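Local atomic coordinates of phage-like element PBSX protein XepA (Bacillus subtilis, PDB entry 6IA5), a protein that is of unknown function, assembles as a pentamer and does not seem to be involved in lysis of the host cell. Residues 42-47 with 133-138; 68-73 with 119-124; 226-231 with 249-254. One frame throughout, in Å; residues are numbered along the deposited sequence.

How the interactions relate
Interactions 1 and 2 belong to one beta-sandwich and share a sheet, in which strand 133-140 lies between strands 41-44 and 69-76. Interaction 1 is a partly exposed pairing at the edge of this chain's sheet, made of backbone hydrogen bonds with side chains on both faces. Interaction 2 is buried and joins that sheet to its partner through apolar side chains and a phenylalanine ring set on glycine backbone, without hydrogen bonds between the two segments. The two touch directly, with Ser-138 O 2.9 Å from Lys-71 N. Interaction 3 stands apart, its centre about 76 Å from that of interaction 1, in a separate antiparallel sheet; there, strand pairing comes together with aromatic packing against backbone and a bridging water.

Interaction 1 (42-47 with 133-138)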
loop_
_atom_site.group_PDB
_atom_site.type_symbol
_atom_site.label_atom_id
_atom_site.label_comp_id
_atom_site.label_asym_id
_atom_site.label_seq_id
_atom_site.Cartn_x
_atom_site.Cartn_y
_atom_site.Cartn_z
ATOM N N ILE E 42 24.865 -27.853 -12.659
ATOM C CA ILE E 42 24.403 -29.210 -12.384
ATOM C C ILE E 42 25.299 -29.814 -11.298
ATOM O O ILE E 42 26.510 -29.858 -11.453
ATOM C CB ILE E 42 24.266 -30.077 -13.658
ATOM C CG1 ILE E 42 23.687 -31.457 -13.324
ATOM C CG2 ILE E 42 25.585 -30.183 -14.430
ATOM C CD1 ILE E 42 23.275 -32.281 -14.547
ATOM N N LEU E 43 24.701 -30.212 -10.168
ATOM C CA LEU E 43 25.478 -30.721 -9.052
ATOM C C LEU E 43 25.828 -32.195 -9.261
ATOM O O LEU E 43 26.911 -32.626 -8.868
ATOM C CB LEU E 43 24.676 -30.587 -7.754
ATOM C CG LEU E 43 24.366 -29.175 -7.270
ATOM C CD1 LEU E 43 23.912 -29.230 -5.832
ATOM C CD2 LEU E 43 25.582 -28.256 -7.394
ATOM N N THR E 44 24.880 -32.965 -9.818
ATOM C CA THR E 44 25.062 -34.394 -10.025
ATOM C C THR E 44 24.044 -34.866 -11.054
ATOM O O THR E 44 22.945 -34.307 -11.148
ATOM C CB THR E 44 24.897 -35.168 -8.698
ATOM O OG1 THR E 44 25.130 -36.557 -8.954
ATOM C CG2 THR E 44 23.526 -35.020 -8.068
ATOM N N ASN E 45 24.406 -35.901 -11.813
ATOM C CA ASN E 45 23.423 -36.662 -12.568
ATOM C C ASN E 45 23.584 -38.172 -12.336
ATOM O O ASN E 45 23.113 -38.969 -13.140
ATOM C CB ASN E 45 23.441 -36.322 -14.057
ATOM C CG ASN E 45 24.734 -36.736 -14.732
ATOM O OD1 ASN E 45 25.657 -37.222 -14.086
ATOM N ND2 ASN E 45 24.804 -36.573 -16.036
ATOM N N ALA E 46 24.217 -38.550 -11.226
ATOM C CA ALA E 46 24.460 -39.953 -10.915
ATOM C C ALA E 46 23.240 -40.557 -10.222
ATOM O O ALA E 46 22.873 -40.119 -9.128
ATOM C CB ALA E 46 25.710 -40.073 -10.061
ATOM N N ALA E 47 22.641 -41.573 -10.859
ATOM C CA ALA E 47 21.458 -42.267 -10.347
ATOM C C ALA E 47 21.761 -42.923 -8.996
ATOM O O ALA E 47 22.820 -43.497 -8.827
ATOM C CB ALA E 47 20.989 -43.277 -11.368
ATOM N N PHE E 133 18.394 -39.035 -12.973
ATOM C CA PHE E 133 18.432 -38.019 -11.922
ATOM C C PHE E 133 19.307 -36.837 -12.338
ATOM O O PHE E 133 20.431 -37.037 -12.771
ATOM C CB PHE E 133 19.006 -38.630 -10.640
ATOM C CG PHE E 133 19.160 -37.726 -9.435
ATOM C CD1 PHE E 133 18.169 -36.816 -9.073
ATOM C CD2 PHE E 133 20.295 -37.818 -8.633
ATOM C CE1 PHE E 133 18.333 -36.011 -7.950
ATOM C CE2 PHE E 133 20.450 -37.012 -7.514
ATOM C CZ PHE E 133 19.464 -36.114 -7.170
ATOM N N VAL E 134 18.794 -35.604 -12.183
ATOM C CA VAL E 134 19.602 -34.389 -12.298
ATOM C C VAL E 134 19.220 -33.455 -11.155
ATOM O O VAL E 134 18.046 -33.378 -10.766
ATOM C CB VAL E 134 19.450 -33.654 -13.645
ATOM C CG1 VAL E 134 20.010 -34.436 -14.823
ATOM C CG2 VAL E 134 18.008 -33.241 -13.920
ATOM N N LEU E 135 20.226 -32.735 -10.645
ATOM C CA LEU E 135 20.033 -31.777 -9.572
ATOM C C LEU E 135 20.780 -30.497 -9.927
ATOM O O LEU E 135 21.984 -30.541 -10.151
ATOM C CB LEU E 135 20.571 -32.404 -8.282
ATOM C CG LEU E 135 20.429 -31.553 -7.018
ATOM C CD1 LEU E 135 18.979 -31.150 -6.762
ATOM C CD2 LEU E 135 20.986 -32.323 -5.818
ATOM N N TYR E 136 20.051 -29.368 -10.005
ATOM C CA TYR E 136 20.598 -28.068 -10.397
ATOM C C TYR E 136 20.538 -27.091 -9.230
ATOM O O TYR E 136 19.583 -27.111 -8.443
ATOM C CB TYR E 136 19.810 -27.468 -11.576
ATOM C CG TYR E 136 20.199 -28.045 -12.917
ATOM C CD1 TYR E 136 19.704 -29.274 -13.347
ATOM C CD2 TYR E 136 21.111 -27.396 -13.731
ATOM C CE1 TYR E 136 20.067 -29.812 -14.577
ATOM C CE2 TYR E 136 21.488 -27.913 -14.967
ATOM C CZ TYR E 136 20.980 -29.133 -15.373
ATOM O OH TYR E 136 21.355 -29.624 -16.585
ATOM N N GLN E 137 21.536 -26.202 -9.181
ATOM C CA GLN E 137 21.647 -25.227 -8.108
ATOM C C GLN E 137 21.935 -23.841 -8.688
ATOM O O GLN E 137 22.881 -23.687 -9.459
ATOM C CB GLN E 137 22.773 -25.641 -7.168
ATOM C CG GLN E 137 22.931 -24.715 -5.959
ATOM C CD GLN E 137 23.973 -25.266 -5.016
ATOM O OE1 GLN E 137 25.186 -25.138 -5.258
ATOM N NE2 GLN E 137 23.513 -25.913 -3.946
ATOM N N SER E 138 21.105 -22.853 -8.301
ATOM C CA SER E 138 21.345 -21.448 -8.615
ATOM C C SER E 138 21.639 -20.702 -7.313
ATOM O O SER E 138 21.081 -21.038 -6.269
ATOM C CB SER E 138 20.170 -20.810 -9.327
ATOM O OG SER E 138 19.958 -21.397 -10.606
HETATM O O HOH W 1 20.599 -39.643 -14.209
#
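Leu-43 gives its backbone N-H to Leu-135 O at 2.7 Å, joining strand 41-44, outermost in this chain's sheet, antiparallel to strand 133-140 in a beta-sandwich. The return bond, from Leu-135 N to Thr-44 O, is longer at 3.2 Å; the backbone of Leu-43 is kinked (phi -82°, psi -38°) and the pairing loosens here. The Leu-43 side chain points toward strand 133-140, where its two methyls cross the Gln-137 side chain at a slant, CD1 3.8 Å from NE2 and CD2 beside OE1. That amide is held by Gln-56, and Leu-43 also packs on Phe-121 of the opposing sheet.

Ile-42 works on the other face. Its CB sits over the Tyr-136 ring, 3.8 Å from CE2, in a CH-pi contact displaced toward the rim. CG1, anti to the backbone N (chi1 -176°), carries CD1 on to Val-134 CG1. Val-134 and Tyr-136 in turn pack on Leu-62 and Gly-63 of the second subunit.

Phe-133 packs on Thr-44 and Ala-46. Thr-44 CG2 meets its ring obliquely, 3.7 Å from CE2, while Ala-46 O lies at the ring edge, 3.5 Å from CD2. The backbone here is shaped by an ST turn in which Thr-44 OG1 accepts from Ala-46 N. Inside this turn a water joins the two chain segments, accepting from Phe-133 N at 2.6 Å and donating to Asn-45 O at 2.8 Å.

Interaction 2 (68-73 with 119-124); sequences SKVKGW and YRFRYV
Phe-121 pushes its ring end-on from strand 118-125 onto the backbone of Lys-71 and Gly-72 in strand 69-76, across the interior of a beta-sandwich. The strands belong to the two facing sheets; their axes pass 9.1 Å apart and run almost the same way, 19° from parallel. Gly-72 presents no side chain, which lets the ring come right down on the main chain: Phe-121 CZ is 3.4 Å from Gly-72 CA, with CE2 equally near. Lys-71 O lies at the ring edge, close to its plane and 3.5 Å from CZ.

Val-70 packs alongside. Its CG2 branch stands anti to the backbone N and reaches across to the ring, 3.7 Å from Phe-121 CE1, meeting it obliquely. The two side chains come from opposite sheets and pass antiparallel, flank to flank, rather than meeting head-on. The same methyl is 4.2 Å from Tyr-119 CD2, again at a slant, so one valine methyl touches both rings.

Neighbouring residues turn outward. Lys-69 makes a salt bridge with Asp-145 of the second subunit, while Arg-120 and Arg-122 share Glu-85 on the outer face of the other sheet. Within the interior, Gln-56 accepts from Phe-121 N.

The contact is thus made by dispersion and by burial of apolar surface. Across the two segments, Lys-71 O is the polar atom that meets the ring, at a C-H edge whose slight positive charge probably suits a carbonyl oxygen, though such an attraction is weak.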
loop_
_atom_site.group_PDB
_atom_site.type_symbol
_atom_site.label_atom_id
_atom_site.label_comp_id
_atom_site.label_asym_id
_atom_site.label_seq_id
_atom_site.Cartn_x
_atom_site.Cartn_y
_atom_site.Cartn_z
ATOM N N SER E 68 24.096 -14.819 -1.242
ATOM C CA SER E 68 23.033 -14.429 -0.321
ATOM C C SER E 68 21.882 -15.441 -0.309
ATOM O O SER E 68 21.125 -15.489 0.657
ATOM C CB SER E 68 22.533 -13.044 -0.678
ATOM O OG SER E 68 21.966 -13.102 -1.985
ATOM N N LYS E 69 21.718 -16.215 -1.392
ATOM C CA LYS E 69 20.514 -17.037 -1.532
ATOM C C LYS E 69 20.786 -18.191 -2.489
ATOM O O LYS E 69 21.728 -18.153 -3.291
ATOM C CB LYS E 69 19.331 -16.208 -2.080
ATOM C CG LYS E 69 19.557 -15.568 -3.442
ATOM C CD LYS E 69 18.360 -14.710 -3.904
ATOM C CE LYS E 69 18.559 -14.172 -5.304
ATOM N NZ LYS E 69 17.481 -13.225 -5.704
ATOM N N VAL E 70 19.937 -19.221 -2.410
ATOM C CA VAL E 70 20.152 -20.427 -3.186
ATOM C C VAL E 70 18.797 -21.000 -3.572
ATOM O O VAL E 70 17.815 -20.831 -2.848
ATOM C CB VAL E 70 21.027 -21.452 -2.417
ATOM C CG1 VAL E 70 20.358 -21.992 -1.162
ATOM C CG2 VAL E 70 21.473 -22.608 -3.317
ATOM N N LYS E 71 18.759 -21.655 -4.732
ATOM C CA LYS E 71 17.536 -22.283 -5.197
ATOM C C LYS E 71 17.919 -23.569 -5.911
ATOM O O LYS E 71 18.961 -23.618 -6.568
ATOM C CB LYS E 71 16.769 -21.347 -6.136
ATOM C CG LYS E 71 15.416 -21.875 -6.593
ATOM C CD LYS E 71 14.615 -20.836 -7.354
ATOM C CE LYS E 71 13.234 -21.363 -7.697
ATOM N NZ LYS E 71 12.476 -20.376 -8.462
ATOM N N GLY E 72 17.052 -24.588 -5.805
ATOM C CA GLY E 72 17.347 -25.882 -6.401
ATOM C C GLY E 72 16.219 -26.412 -7.283
ATOM O O GLY E 72 15.049 -26.069 -7.083
ATOM N N TRP E 73 16.599 -27.259 -8.255
ATOM C CA TRP E 73 15.659 -28.009 -9.075
ATOM C C TRP E 73 16.122 -29.461 -9.119
ATOM O O TRP E 73 17.297 -29.719 -9.351
ATOM C CB TRP E 73 15.625 -27.473 -10.498
ATOM C CG TRP E 73 15.075 -26.085 -10.632
ATOM C CD1 TRP E 73 13.815 -25.730 -11.016
ATOM C CD2 TRP E 73 15.787 -24.865 -10.374
ATOM N NE1 TRP E 73 13.700 -24.363 -11.038
ATOM C CE2 TRP E 73 14.891 -23.807 -10.646
ATOM C CE3 TRP E 73 17.093 -24.568 -9.969
ATOM C CZ2 TRP E 73 15.257 -22.467 -10.510
ATOM C CZ3 TRP E 73 17.456 -23.245 -9.843
ATOM C CH2 TRP E 73 16.548 -22.209 -10.113
ATOM N N TYR E 119 26.447 -23.605 2.853
ATOM C CA TYR E 119 25.189 -24.182 2.398
ATOM C C TYR E 119 25.495 -25.477 1.648
ATOM O O TYR E 119 26.620 -25.660 1.169
ATOM C CB TYR E 119 24.391 -23.189 1.530
ATOM C CG TYR E 119 25.099 -22.703 0.290
ATOM C CD1 TYR E 119 25.988 -21.632 0.346
ATOM C CD2 TYR E 119 24.899 -23.315 -0.945
ATOM C CE1 TYR E 119 26.663 -21.189 -0.781
ATOM C CE2 TYR E 119 25.556 -22.864 -2.086
ATOM C CZ TYR E 119 26.440 -21.800 -2.004
ATOM O OH TYR E 119 27.114 -21.390 -3.120
ATOM N N ARG E 120 24.480 -26.354 1.527
ATOM C CA ARG E 120 24.599 -27.519 0.669
ATOM C C ARG E 120 23.206 -28.027 0.328
ATOM O O ARG E 120 22.234 -27.723 1.033
ATOM C CB ARG E 120 25.362 -28.649 1.393
ATOM C CG ARG E 120 24.511 -29.384 2.422
ATOM C CD ARG E 120 25.284 -30.535 3.065
ATOM N NE ARG E 120 24.448 -31.213 4.045
ATOM C CZ ARG E 120 24.884 -32.169 4.868
ATOM N NH1 ARG E 120 26.133 -32.586 4.787
ATOM N NH2 ARG E 120 24.078 -32.690 5.779
ATOM N N PHE E 121 23.138 -28.786 -0.770
ATOM C CA PHE E 121 21.991 -29.617 -1.070
ATOM C C PHE E 121 22.317 -31.038 -0.619
ATOM O O PHE E 121 23.445 -31.507 -0.780
ATOM C CB PHE E 121 21.709 -29.626 -2.576
ATOM C CG PHE E 121 21.081 -28.363 -3.122
ATOM C CD1 PHE E 121 20.883 -27.247 -2.312
ATOM C CD2 PHE E 121 20.698 -28.294 -4.452
ATOM C CE1 PHE E 121 20.315 -26.082 -2.830
ATOM C CE2 PHE E 121 20.144 -27.125 -4.968
ATOM C CZ PHE E 121 19.957 -26.025 -4.163
ATOM N N ARG E 122 21.300 -31.702 -0.067
ATOM C CA ARG E 122 21.363 -33.121 0.241
ATOM C C ARG E 122 20.074 -33.737 -0.290
ATOM O O ARG E 122 18.979 -33.304 0.066
ATOM C CB ARG E 122 21.570 -33.333 1.750
ATOM C CG ARG E 122 21.660 -34.792 2.183
ATOM C CD ARG E 122 22.007 -34.957 3.665
ATOM N NE ARG E 122 21.021 -34.341 4.548
ATOM C CZ ARG E 122 19.865 -34.886 4.934
ATOM N NH1 ARG E 122 19.556 -36.129 4.597
ATOM N NH2 ARG E 122 18.997 -34.181 5.639
ATOM N N TYR E 123 20.211 -34.729 -1.173
ATOM C CA TYR E 123 19.064 -35.372 -1.785
ATOM C C TYR E 123 19.019 -36.835 -1.331
ATOM O O TYR E 123 19.993 -37.555 -1.532
ATOM C CB TYR E 123 19.181 -35.316 -3.308
ATOM C CG TYR E 123 17.946 -35.833 -3.998
ATOM C CD1 TYR E 123 17.733 -37.196 -4.169
ATOM C CD2 TYR E 123 16.967 -34.957 -4.440
ATOM C CE1 TYR E 123 16.581 -37.671 -4.777
ATOM C CE2 TYR E 123 15.803 -35.415 -5.043
ATOM C CZ TYR E 123 15.614 -36.781 -5.214
ATOM O OH TYR E 123 14.469 -37.253 -5.799
ATOM N N VAL E 124 17.895 -37.257 -0.737
ATOM C CA VAL E 124 17.736 -38.639 -0.292
ATOM C C VAL E 124 16.737 -39.346 -1.206
ATOM O O VAL E 124 15.565 -38.968 -1.249
ATOM C CB VAL E 124 17.298 -38.729 1.182
ATOM C CG1 VAL E 124 17.136 -40.180 1.643
ATOM C CG2 VAL E 124 18.245 -37.970 2.112
#

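Interaction 3 (226-231 with 249-254)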
loop_
_atom_site.group_PDB
_atom_site.type_symbol
_atom_site.label_atom_id
_atom_site.label_comp_id
_atom_site.label_asym_id
_atom_site.label_seq_id
_atom_site.Cartn_x
_atom_site.Cartn_y
_atom_site.Cartn_z
ATOM N N LEU E 226 -17.974 22.411 35.041
ATOM C CA LEU E 226 -19.382 22.408 34.674
ATOM C C LEU E 226 -19.999 21.104 35.173
ATOM O O LEU E 226 -19.424 20.032 34.965
ATOM C CB LEU E 226 -19.487 22.473 33.147
ATOM C CG LEU E 226 -18.941 23.756 32.523
ATOM C CD1 LEU E 226 -18.386 23.490 31.127
ATOM C CD2 LEU E 226 -20.028 24.819 32.489
ATOM N N PRO E 227 -21.186 21.153 35.810
ATOM C CA PRO E 227 -21.826 19.934 36.309
ATOM C C PRO E 227 -22.288 19.088 35.128
ATOM O O PRO E 227 -22.813 19.612 34.153
ATOM C CB PRO E 227 -23.035 20.426 37.120
ATOM C CG PRO E 227 -22.879 21.944 37.203
ATOM C CD PRO E 227 -21.985 22.363 36.054
ATOM N N ILE E 228 -22.081 17.773 35.230
ATOM C CA ILE E 228 -22.563 16.826 34.228
ATOM C C ILE E 228 -23.396 15.754 34.924
ATOM O O ILE E 228 -23.284 15.569 36.136
ATOM C CB ILE E 228 -21.380 16.224 33.443
ATOM C CG1 ILE E 228 -20.434 15.452 34.371
ATOM C CG2 ILE E 228 -20.644 17.349 32.719
ATOM C CD1 ILE E 228 -19.342 14.701 33.675
ATOM N N ARG E 229 -24.232 15.063 34.140
ATOM C CA ARG E 229 -25.154 14.069 34.666
ATOM C C ARG E 229 -24.694 12.691 34.204
ATOM O O ARG E 229 -24.277 12.520 33.054
ATOM C CB ARG E 229 -26.589 14.369 34.212
ATOM C CG ARG E 229 -26.796 14.298 32.702
ATOM C CD ARG E 229 -28.172 14.721 32.243
ATOM N NE ARG E 229 -28.372 14.256 30.889
ATOM C CZ ARG E 229 -27.979 14.927 29.822
ATOM N NH1 ARG E 229 -27.190 15.976 29.969
ATOM N NH2 ARG E 229 -28.374 14.553 28.622
ATOM N N GLY E 230 -24.762 11.718 35.114
ATOM C CA GLY E 230 -24.466 10.337 34.778
ATOM C C GLY E 230 -25.711 9.476 34.999
ATOM O O GLY E 230 -26.666 9.927 35.641
ATOM N N VAL E 231 -25.675 8.248 34.472
ATOM C CA VAL E 231 -26.766 7.307 34.634
ATOM C C VAL E 231 -26.243 6.081 35.380
ATOM O O VAL E 231 -25.327 5.407 34.902
ATOM C CB VAL E 231 -27.359 6.929 33.257
ATOM C CG1 VAL E 231 -28.485 5.904 33.405
ATOM C CG2 VAL E 231 -27.917 8.161 32.545
ATOM N N TRP E 249 -21.507 4.700 37.195
ATOM C CA TRP E 249 -22.230 5.772 36.537
ATOM C C TRP E 249 -21.696 5.906 35.117
ATOM O O TRP E 249 -20.483 5.972 34.934
ATOM C CB TRP E 249 -22.031 7.068 37.322
ATOM C CG TRP E 249 -22.675 7.066 38.677
ATOM C CD1 TRP E 249 -22.156 6.598 39.860
ATOM C CD2 TRP E 249 -23.985 7.582 38.981
ATOM N NE1 TRP E 249 -23.058 6.792 40.876
ATOM C CE2 TRP E 249 -24.187 7.396 40.369
ATOM C CE3 TRP E 249 -24.993 8.189 38.217
ATOM C CZ2 TRP E 249 -25.358 7.813 41.004
ATOM C CZ3 TRP E 249 -26.152 8.587 38.845
ATOM C CH2 TRP E 249 -26.328 8.401 40.224
ATOM N N ALA E 250 -22.612 5.971 34.141
ATOM C CA ALA E 250 -22.280 6.094 32.734
ATOM C C ALA E 250 -22.459 7.542 32.291
ATOM O O ALA E 250 -23.489 8.146 32.583
ATOM C CB ALA E 250 -23.137 5.147 31.916
ATOM N N PHE E 251 -21.461 8.079 31.563
ATOM C CA PHE E 251 -21.503 9.463 31.102
ATOM C C PHE E 251 -21.237 9.533 29.604
ATOM O O PHE E 251 -20.398 8.806 29.073
ATOM C CB PHE E 251 -20.403 10.302 31.761
ATOM C CG PHE E 251 -20.488 10.375 33.261
ATOM C CD1 PHE E 251 -19.951 9.378 34.061
ATOM C CD2 PHE E 251 -21.135 11.444 33.870
ATOM C CE1 PHE E 251 -20.041 9.453 35.445
ATOM C CE2 PHE E 251 -21.236 11.513 35.251
ATOM C CZ PHE E 251 -20.683 10.525 36.032
ATOM N N ASP E 252 -21.949 10.444 28.947
ATOM C CA ASP E 252 -21.652 10.867 27.593
ATOM C C ASP E 252 -20.701 12.056 27.689
ATOM O O ASP E 252 -21.089 13.106 28.197
ATOM C CB ASP E 252 -22.943 11.236 26.853
ATOM C CG ASP E 252 -22.744 11.876 25.480
ATOM O OD1 ASP E 252 -21.597 11.828 24.933
ATOM O OD2 ASP E 252 -23.745 12.406 24.944
ATOM N N ILE E 253 -19.464 11.898 27.195
ATOM C CA ILE E 253 -18.465 12.926 27.466
ATOM C C ILE E 253 -18.005 13.622 26.183
ATOM O O ILE E 253 -17.045 14.404 26.231
ATOM C CB ILE E 253 -17.285 12.341 28.273
ATOM C CG1 ILE E 253 -16.566 11.214 27.523
ATOM C CG2 ILE E 253 -17.749 11.915 29.669
ATOM C CD1 ILE E 253 -15.285 10.773 28.200
ATOM N N LYS E 254 -18.664 13.316 25.053
ATOM C CA LYS E 254 -18.349 13.938 23.775
ATOM C C LYS E 254 -18.355 15.458 23.920
ATOM O O LYS E 254 -19.331 16.047 24.372
ATOM C CB LYS E 254 -19.368 13.566 22.693
ATOM C CG LYS E 254 -19.125 12.254 21.962
ATOM C CD LYS E 254 -20.004 12.078 20.724
ATOM C CE LYS E 254 -21.476 12.396 20.911
ATOM N NZ LYS E 254 -22.128 11.605 21.983
HETATM O O HOH W 2 -23.873 11.788 30.364
#
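The Phe-251 ring carries Gly-230 CA over one face, 3.9 Å from the ring centroid in a CH-pi contact, where strands 225-232 and 247-252 pair within the large curled antiparallel sheet of the C-terminal part of the chain. With no side chain on Gly-230, the ring lies directly against the main chain. Arg-229 O comes up obliquely, 3.4 Å from Phe-251 CD2, and so does Ile-228 CD1, 3.7 Å from the same atom; the isoleucine and phenylalanine side chains cross at about a right angle. Phe-216, from strand 211-219, stacks edge-to-face with Phe-251. The Trp-249 indole instead turns an edge to the glycine peptide, CZ3 lying 3.5 Å from Gly-230 O, while its NE1 bonds to Glu-247.

Val-231 and Ala-250, whose side chains lie on the face away from these rings, form a hydrogen-bonded antiparallel pair. Val-231 N lies in the plane of the Ala-250 carbonyl, 2.9 Å from O and aimed at a lone pair of that oxygen. The return bond from Ala-250 N meets Val-231 O from above its carbonyl plane, 38° out of it.

Toward Ile-228 the strands separate, and Pro-227 O accepts a hydrogen bond from Thr-233 OG1 of the third subunit. Where direct pairing stops, past Gly-230, a water joins the two segments, donating to Arg-229 O at 2.8 Å and accepting from Asp-252 N at 2.7 Å.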